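Local coordinates for Glyoxalase/bleomycin resistance protein/dioxygenase (PDB 4HC5) that is of unproven function but belongs to the glyoxalase/bleomycin resistance (vicinal oxygen chelate) superfamily and may be a dioxygenase, at residues T18-D23 and S69-G74; E25-F30 and V63-P68. One frame throughout, in Å; residues are numbered along the deposited sequence.

How the contacts relate
Contact 1 joins the end of strand 13-20 to the loop after strand 62-66, at the surface; contact 2 sets helix 24-34 against strand 62-66 in the interior. Their centres lie 10 Å apart. Along the chain the order is 18-23, 25-30, 63-68, 69-74, so both segments of contact 2 fall between those of contact 1. Strands 13-20 and 62-66 are parallel neighbours in one sheet, and two backbone hydrogen bonds tie the contacts directly: I19 O to G66 N, 2.9 Å, and V21 N to G66 O, 2.8 Å. Helix and surface loop are thus connected to the same pair of strands.

Contact 1: residues T18-D23 and S69-G74; sequences TIIVSD and SWYEDG
I20 and T18 both pack against Y71. The CD1 methyl of I20 approaches one side of the phenol, 3.5 Å from Y71 CE2 and 3.9 Å from Y71 CD2, on an oblique path. With chi1 of -49° and chi2 of -61°, the I20 side chain is bent rather than extended, and that fold carries CD1 to the ring. T18 meets the same tyrosine from the opposite direction, in a van der Waals contact of a methyl with a hydroxyl oxygen: T18 CG2 lies 3.6 Å from Y71 OH. CG2, opposite the backbone N at chi1 -54°, is the branch turned to the tyrosine. The same methyl also brushes W70, with T18 CG2 4.2 Å from W70 CZ3. The backbones themselves stay well apart, I20 CA and W70 CA being 9.2 Å from each other, so the gap is bridged by side chains.

The two aromatics of the loop also meet each other: Y71 OH lies at the edge of the indole, in its plane, with the oxygen 3.9 Å from W70 CE3.

Polar interactions lead out of the contact, for the two segments share no hydrogen bond. T18 OG1 is bonded to G82 O of the second subunit, and Y71 packs on that same G82 of the second subunit. R75 makes a cation-pi contact with Y71 and a salt bridge with D73, so the arginine bridges these two loop residues.

T18 and I20 project from the side of the strand away from I19, which packs on Y31 of helix 24-34. The arrangement is that of an aromatic surface loop folded back on a strand outermost in its sheet within the chain, at the interface with the second subunit of this vicinal oxygen chelate protein.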
ATOM      1  N   THR A  18      -1.784   2.186   3.921  1.00 15.84           N
ATOM      2  CA  THR A  18      -2.336   2.243   5.256  1.00 16.03           C
ATOM      3  C   THR A  18      -2.999   0.919   5.668  1.00 16.05           C
ATOM      4  O   THR A  18      -3.694   0.286   4.853  1.00 19.56           O
ATOM      5  CB  THR A  18      -3.379   3.398   5.371  1.00 17.13           C
ATOM      6  OG1 THR A  18      -2.779   4.616   4.947  1.00 17.78           O
ATOM      7  CG2 THR A  18      -3.932   3.614   6.792  1.00 17.53           C
ATOM      8  N   ILE A  19      -2.749   0.584   6.934  1.00 15.51           N
ATOM      9  CA  ILE A  19      -3.540  -0.529   7.546  1.00 15.01           C
ATOM     10  C   ILE A  19      -4.325   0.121   8.713  1.00 15.20           C
ATOM     11  O   ILE A  19      -4.006   1.197   9.164  1.00 17.41           O
ATOM     12  CB  ILE A  19      -2.699  -1.687   7.982  1.00 17.55           C
ATOM     13  CG1 ILE A  19      -1.688  -1.279   9.065  1.00 17.06           C
ATOM     14  CG2 ILE A  19      -1.985  -2.338   6.777  1.00 18.43           C
ATOM     15  CD1 ILE A  19      -0.975  -2.443   9.783  1.00 20.62           C
ATOM     16  N   ILE A  20      -5.354  -0.550   9.126  1.00 14.90           N
ATOM     17  CA  ILE A  20      -6.210  -0.119  10.245  1.00 14.69           C
ATOM     18  C   ILE A  20      -5.921  -1.010  11.451  1.00 13.49           C
ATOM     19  O   ILE A  20      -6.066  -2.218  11.379  1.00 15.01           O
ATOM     20  CB  ILE A  20      -7.685  -0.149   9.805  1.00 14.16           C
ATOM     21  CG1 ILE A  20      -7.950   0.548   8.451  1.00 17.35           C
ATOM     22  CG2 ILE A  20      -8.580   0.494  10.898  1.00 16.58           C
ATOM     23  CD1 ILE A  20      -7.628   2.026   8.366  1.00 17.73           C
ATOM     24  N   VAL A  21      -5.623  -0.323  12.540  1.00 13.95           N
ATOM     25  CA  VAL A  21      -5.303  -0.943  13.809  1.00 15.56           C
ATOM     26  C   VAL A  21      -6.231  -0.402  14.901  1.00 16.27           C
ATOM     27  O   VAL A  21      -6.863   0.629  14.706  1.00 16.42           O
ATOM     28  CB  VAL A  21      -3.814  -0.786  14.209  1.00 15.12           C
ATOM     29  CG1 VAL A  21      -2.904  -1.416  13.100  1.00 17.40           C
ATOM     30  CG2 VAL A  21      -3.443   0.633  14.534  1.00 16.94           C
ATOM     31  N   SER A  22      -6.287  -1.094  16.043  1.00 16.97           N
ATOM     32  CA  SER A  22      -7.164  -0.623  17.138  1.00 17.08           C
ATOM     33  C   SER A  22      -6.453   0.307  18.125  1.00 16.64           C
ATOM     34  O   SER A  22      -7.098   1.070  18.864  1.00 19.39           O
ATOM     35  CB  SER A  22      -7.739  -1.796  17.870  1.00 18.36           C
ATOM     36  OG  SER A  22      -6.760  -2.672  18.385  1.00 22.13           O
ATOM     37  N   ASP A  23      -5.115   0.232  18.155  1.00 17.33           N
ATOM     38  CA  ASP A  23      -4.292   0.941  19.105  1.00 17.89           C
ATOM     39  C   ASP A  23      -2.960   1.186  18.453  1.00 18.68           C
ATOM     40  O   ASP A  23      -2.166   0.282  18.213  1.00 18.29           O
ATOM     41  CB  ASP A  23      -4.197   0.116  20.416  1.00 21.28           C
ATOM     42  CG  ASP A  23      -3.459   0.772  21.517  1.00 25.52           C
ATOM     43  OD1 ASP A  23      -2.373   1.306  21.272  1.00 23.22           O
ATOM     44  OD2 ASP A  23      -3.883   0.592  22.738  1.00 31.27           O
ATOM     45  N   SER A  69     -11.139   5.640  13.413  1.00 16.78           N
ATOM     46  CA  SER A  69     -11.588   7.032  13.537  1.00 19.49           C
ATOM     47  C   SER A  69     -11.076   8.017  12.517  1.00 20.96           C
ATOM     48  O   SER A  69     -11.571   9.140  12.431  1.00 24.77           O
ATOM     49  CB  SER A  69     -11.286   7.549  14.891  1.00 19.01           C
ATOM     50  OG  SER A  69      -9.898   7.537  15.205  1.00 20.11           O
ATOM     51  N   TRP A  70     -10.027   7.619  11.817  1.00 19.44           N
ATOM     52  CA  TRP A  70      -9.531   8.434  10.696  1.00 21.12           C
ATOM     53  C   TRP A  70     -10.512   8.558   9.549  1.00 22.64           C
ATOM     54  O   TRP A  70     -10.352   9.444   8.698  1.00 24.28           O
ATOM     55  CB  TRP A  70      -8.244   7.863  10.072  1.00 21.88           C
ATOM     56  CG  TRP A  70      -6.981   7.973  10.910  1.00 22.38           C
ATOM     57  CD1 TRP A  70      -6.818   8.321  12.220  1.00 21.86           C
ATOM     58  CD2 TRP A  70      -5.652   7.701  10.422  1.00 20.32           C
ATOM     59  NE1 TRP A  70      -5.513   8.235  12.585  1.00 20.59           N
ATOM     60  CE2 TRP A  70      -4.757   7.892  11.501  1.00 23.63           C
ATOM     61  CE3 TRP A  70      -5.166   7.272   9.212  1.00 21.13           C
ATOM     62  CZ2 TRP A  70      -3.377   7.751  11.366  1.00 21.88           C
ATOM     63  CZ3 TRP A  70      -3.763   7.144   9.077  1.00 21.26           C
ATOM     64  CH2 TRP A  70      -2.904   7.391  10.128  1.00 24.41           C
ATOM     65  N   TYR A  71     -11.470   7.644   9.471  1.00 20.28           N
ATOM     66  CA  TYR A  71     -12.286   7.429   8.284  1.00 21.03           C
ATOM     67  C   TYR A  71     -13.785   7.579   8.517  1.00 21.79           C
ATOM     68  O   TYR A  71     -14.248   7.424   9.610  1.00 23.58           O
ATOM     69  CB  TYR A  71     -11.969   6.063   7.666  1.00 21.12           C
ATOM     70  CG  TYR A  71     -10.548   5.968   7.202  1.00 21.00           C
ATOM     71  CD1 TYR A  71     -10.182   6.461   5.983  1.00 21.73           C
ATOM     72  CD2 TYR A  71      -9.575   5.424   7.994  1.00 21.96           C
ATOM     73  CE1 TYR A  71      -8.884   6.403   5.552  1.00 28.44           C
ATOM     74  CE2 TYR A  71      -8.270   5.367   7.570  1.00 22.73           C
ATOM     75  CZ  TYR A  71      -7.937   5.868   6.350  1.00 25.09           C
ATOM     76  OH  TYR A  71      -6.654   5.843   5.856  1.00 27.64           O
ATOM     77  N   GLU A  72     -14.497   7.899   7.451  1.00 21.59           N
ATOM     78  CA  GLU A  72     -15.938   8.106   7.487  1.00 22.19           C
ATOM     79  C   GLU A  72     -16.711   6.926   6.957  1.00 25.03           C
ATOM     80  O   GLU A  72     -17.903   6.931   7.002  1.00 27.49           O
ATOM     81  CB  GLU A  72     -16.329   9.308   6.652  1.00 25.57           C
ATOM     82  CG  GLU A  72     -15.728  10.598   7.101  1.00 28.82           C
ATOM     83  CD  GLU A  72     -16.005  10.894   8.540  1.00 40.10           C
ATOM     84  OE1 GLU A  72     -17.147  10.785   8.974  1.00 57.96           O
ATOM     85  OE2 GLU A  72     -15.068  11.223   9.244  1.00 57.63           O
ATOM     86  N   ASP A  73     -16.037   5.940   6.406  1.00 21.98           N
ATOM     87  CA  ASP A  73     -16.714   4.823   5.800  1.00 21.88           C
ATOM     88  C   ASP A  73     -16.804   3.534   6.589  1.00 21.21           C
ATOM     89  O   ASP A  73     -17.200   2.574   6.066  1.00 23.83           O
ATOM     90  CB  ASP A  73     -16.178   4.535   4.397  1.00 21.99           C
ATOM     91  CG  ASP A  73     -14.758   3.984   4.385  1.00 25.29           C
ATOM     92  OD1 ASP A  73     -14.122   3.937   5.410  1.00 22.19           O
ATOM     93  OD2 ASP A  73     -14.328   3.601   3.313  1.00 25.73           O
ATOM     94  N   GLY A  74     -16.421   3.551   7.848  1.00 21.38           N
ATOM     95  CA  GLY A  74     -16.539   2.366   8.672  1.00 20.71           C
ATOM     96  C   GLY A  74     -15.469   1.302   8.520  1.00 21.35           C
ATOM     97  O   GLY A  74     -15.617   0.274   9.025  1.00 22.02           O
TER

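Contact 2: residues E25-F30 and V63-P68; sequences EKALDF and VALGLP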
ATOM      1  N   GLU A  25      -0.137   2.692  19.660  1.00 21.14           N
ATOM      2  CA  GLU A  25       1.021   2.328  20.469  1.00 21.44           C
ATOM      3  C   GLU A  25       1.316   0.852  20.448  1.00 19.68           C
ATOM      4  O   GLU A  25       2.464   0.449  20.343  1.00 21.32           O
ATOM      5  CB  GLU A  25       0.759   2.794  21.906  1.00 25.45           C
ATOM      6  CG  GLU A  25       1.172   4.204  22.174  1.00 43.68           C
ATOM      7  CD  GLU A  25       2.611   4.565  21.739  1.00 35.10           C
ATOM      8  OE1 GLU A  25       3.560   3.807  21.986  1.00 54.96           O
ATOM      9  OE2 GLU A  25       2.744   5.582  21.141  1.00 45.50           O
ATOM     10  N   LYS A  26       0.265   0.045  20.597  1.00 19.69           N
ATOM     11  CA  LYS A  26       0.456  -1.410  20.579  1.00 20.69           C
ATOM     12  C   LYS A  26       0.879  -1.862  19.193  1.00 18.99           C
ATOM     13  O   LYS A  26       1.724  -2.758  19.054  1.00 19.83           O
ATOM     14  CB  LYS A  26      -0.799  -2.144  20.990  1.00 21.66           C
ATOM     15  CG  LYS A  26      -1.047  -2.008  22.481  1.00 31.19           C
ATOM     16  CD  LYS A  26      -2.336  -2.614  22.875  1.00 34.18           C
ATOM     17  CE  LYS A  26      -2.650  -2.287  24.335  1.00 44.61           C
ATOM     18  NZ  LYS A  26      -2.239  -3.418  25.192  1.00 53.94           N
ATOM     19  N   ALA A  27       0.316  -1.227  18.165  1.00 17.05           N
ATOM     20  CA  ALA A  27       0.705  -1.573  16.787  1.00 17.56           C
ATOM     21  C   ALA A  27       2.159  -1.240  16.520  1.00 16.15           C
ATOM     22  O   ALA A  27       2.916  -2.039  15.965  1.00 17.73           O
ATOM     23  CB  ALA A  27      -0.234  -0.943  15.771  1.00 17.20           C
ATOM     24  N   LEU A  28       2.606  -0.091  17.031  1.00 18.74           N
ATOM     25  CA  LEU A  28       4.028   0.267  16.913  1.00 18.34           C
ATOM     26  C   LEU A  28       4.889  -0.814  17.558  1.00 19.11           C
ATOM     27  O   LEU A  28       5.941  -1.206  16.988  1.00 20.74           O
ATOM     28  CB  LEU A  28       4.335   1.612  17.540  1.00 21.78           C
ATOM     29  CG  LEU A  28       4.090   2.847  16.687  1.00 22.29           C
ATOM     30  CD1 LEU A  28       4.224   4.105  17.569  1.00 24.08           C
ATOM     31  CD2 LEU A  28       5.180   2.855  15.568  1.00 20.83           C
ATOM     32  N   ASP A  29       4.500  -1.254  18.752  1.00 18.98           N
ATOM     33  CA  ASP A  29       5.329  -2.263  19.432  1.00 21.64           C
ATOM     34  C   ASP A  29       5.475  -3.493  18.530  1.00 22.94           C
ATOM     35  O   ASP A  29       6.536  -4.055  18.391  1.00 21.18           O
ATOM     36  CB  ASP A  29       4.712  -2.635  20.760  1.00 24.28           C
ATOM     37  CG  ASP A  29       5.587  -3.517  21.636  1.00 33.87           C
ATOM     38  OD1 ASP A  29       6.854  -3.461  21.639  1.00 38.11           O
ATOM     39  OD2 ASP A  29       4.930  -4.259  22.395  1.00 49.97           O
ATOM     40  N   PHE A  30       4.373  -3.933  17.961  1.00 18.54           N
ATOM     41  CA  PHE A  30       4.342  -5.114  17.144  1.00 18.04           C
ATOM     42  C   PHE A  30       5.242  -4.935  15.879  1.00 17.57           C
ATOM     43  O   PHE A  30       6.101  -5.742  15.554  1.00 17.49           O
ATOM     44  CB  PHE A  30       2.943  -5.497  16.731  1.00 17.93           C
ATOM     45  CG  PHE A  30       2.908  -6.715  15.852  1.00 18.92           C
ATOM     46  CD1 PHE A  30       3.029  -7.998  16.377  1.00 20.86           C
ATOM     47  CD2 PHE A  30       2.751  -6.598  14.502  1.00 20.44           C
ATOM     48  CE1 PHE A  30       2.943  -9.111  15.570  1.00 20.71           C
ATOM     49  CE2 PHE A  30       2.728  -7.687  13.698  1.00 20.62           C
ATOM     50  CZ  PHE A  30       2.810  -8.951  14.226  1.00 20.45           C
ATOM     51  N   VAL A  63       4.388   1.977   5.812  1.00 15.49           N
ATOM     52  CA  VAL A  63       3.023   1.555   6.149  1.00 15.44           C
ATOM     53  C   VAL A  63       2.531   2.481   7.284  1.00 16.04           C
ATOM     54  O   VAL A  63       3.190   2.614   8.332  1.00 16.57           O
ATOM     55  CB  VAL A  63       3.015   0.087   6.624  1.00 15.79           C
ATOM     56  CG1 VAL A  63       1.606  -0.345   7.124  1.00 19.47           C
ATOM     57  CG2 VAL A  63       3.566  -0.837   5.509  1.00 19.26           C
ATOM     58  N   ALA A  64       1.395   3.157   7.017  1.00 15.39           N
ATOM     59  CA  ALA A  64       0.750   4.011   7.989  1.00 14.70           C
ATOM     60  C   ALA A  64      -0.165   3.083   8.887  1.00 13.86           C
ATOM     61  O   ALA A  64      -0.858   2.179   8.397  1.00 15.70           O
ATOM     62  CB  ALA A  64      -0.086   5.088   7.296  1.00 16.43           C
ATOM     63  N   LEU A  65      -0.058   3.377  10.180  1.00 14.76           N
ATOM     64  CA  LEU A  65      -0.855   2.642  11.193  1.00 14.75           C
ATOM     65  C   LEU A  65      -2.025   3.528  11.562  1.00 14.85           C
ATOM     66  O   LEU A  65      -1.948   4.344  12.455  1.00 17.73           O
ATOM     67  CB  LEU A  65       0.048   2.368  12.397  1.00 16.67           C
ATOM     68  CG  LEU A  65       1.330   1.506  12.096  1.00 17.05           C
ATOM     69  CD1 LEU A  65       2.126   1.269  13.371  1.00 18.43           C
ATOM     70  CD2 LEU A  65       0.961   0.194  11.362  1.00 17.09           C
ATOM     71  N   GLY A  66      -3.097   3.376  10.782  1.00 15.55           N
ATOM     72  CA  GLY A  66      -4.294   4.199  10.893  1.00 16.26           C
ATOM     73  C   GLY A  66      -5.301   3.634  11.918  1.00 14.53           C
ATOM     74  O   GLY A  66      -5.208   2.485  12.324  1.00 16.71           O
ATOM     75  N   LEU A  67      -6.245   4.474  12.306  1.00 16.43           N
ATOM     76  CA  LEU A  67      -7.339   4.083  13.205  1.00 15.44           C
ATOM     77  C   LEU A  67      -8.669   4.133  12.485  1.00 17.47           C
ATOM     78  O   LEU A  67      -8.816   4.999  11.581  1.00 17.45           O
ATOM     79  CB  LEU A  67      -7.426   4.990  14.436  1.00 16.96           C
ATOM     80  CG  LEU A  67      -6.274   4.881  15.459  1.00 17.16           C
ATOM     81  CD1 LEU A  67      -6.314   6.058  16.425  1.00 18.95           C
ATOM     82  CD2 LEU A  67      -6.278   3.531  16.179  1.00 19.58           C
ATOM     83  N   PRO A  68      -9.672   3.346  12.915  1.00 15.95           N
ATOM     84  CA  PRO A  68     -10.961   3.504  12.328  1.00 16.67           C
ATOM     85  C   PRO A  68     -11.472   4.934  12.342  1.00 17.25           C
ATOM     86  O   PRO A  68     -12.168   5.412  11.421  1.00 18.62           O
ATOM     87  CB  PRO A  68     -11.824   2.564  13.141  1.00 16.27           C
ATOM     88  CG  PRO A  68     -10.890   1.504  13.586  1.00 17.52           C
ATOM     89  CD  PRO A  68      -9.594   2.205  13.819  1.00 15.05           C
TER
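The flat group here is the peptide joining A27 to L28, and the CD1 methyl of L65 sits over one of its faces. It stands over the C-N bond, most squarely above the nitrogen, with L65 CD1 4.0 Å from A27 C and 3.9 Å from L28 N.

L65 reaches the helix because its chain is extended at the end: CD1 is opposite CA (chi2 -178°), which pushes that one methyl outward. Two side chains flank it there. A27 CB points toward the strand and lies 4.0 Å from L65 CD1. L28 leaves the helix at a slant to L65, and its CD2 branch comes within 4.1 Å of L65 CD1. A27 offers only a methyl group here, consistent with the close approach of helix and strand: A27 CA and L65 CA are 7.2 Å apart.

All three touching residues are buried. I19 and Y31 also pack against L65, while L28 continues onto R50, V52 and V54 of strand 49-55. The carbonyl oxygen of L65 accepts a hydrogen bond from the side chain of Q24, a polar tie between helix and strand.

Strand 62-66 lies between 13-20 and 49-55, and the helix packs on side chains from all three. Helix-on-sheet packing of this kind, within the order strand, helix, three strands, is characteristic of the βαβββ architecture of the glyoxalase superfamily.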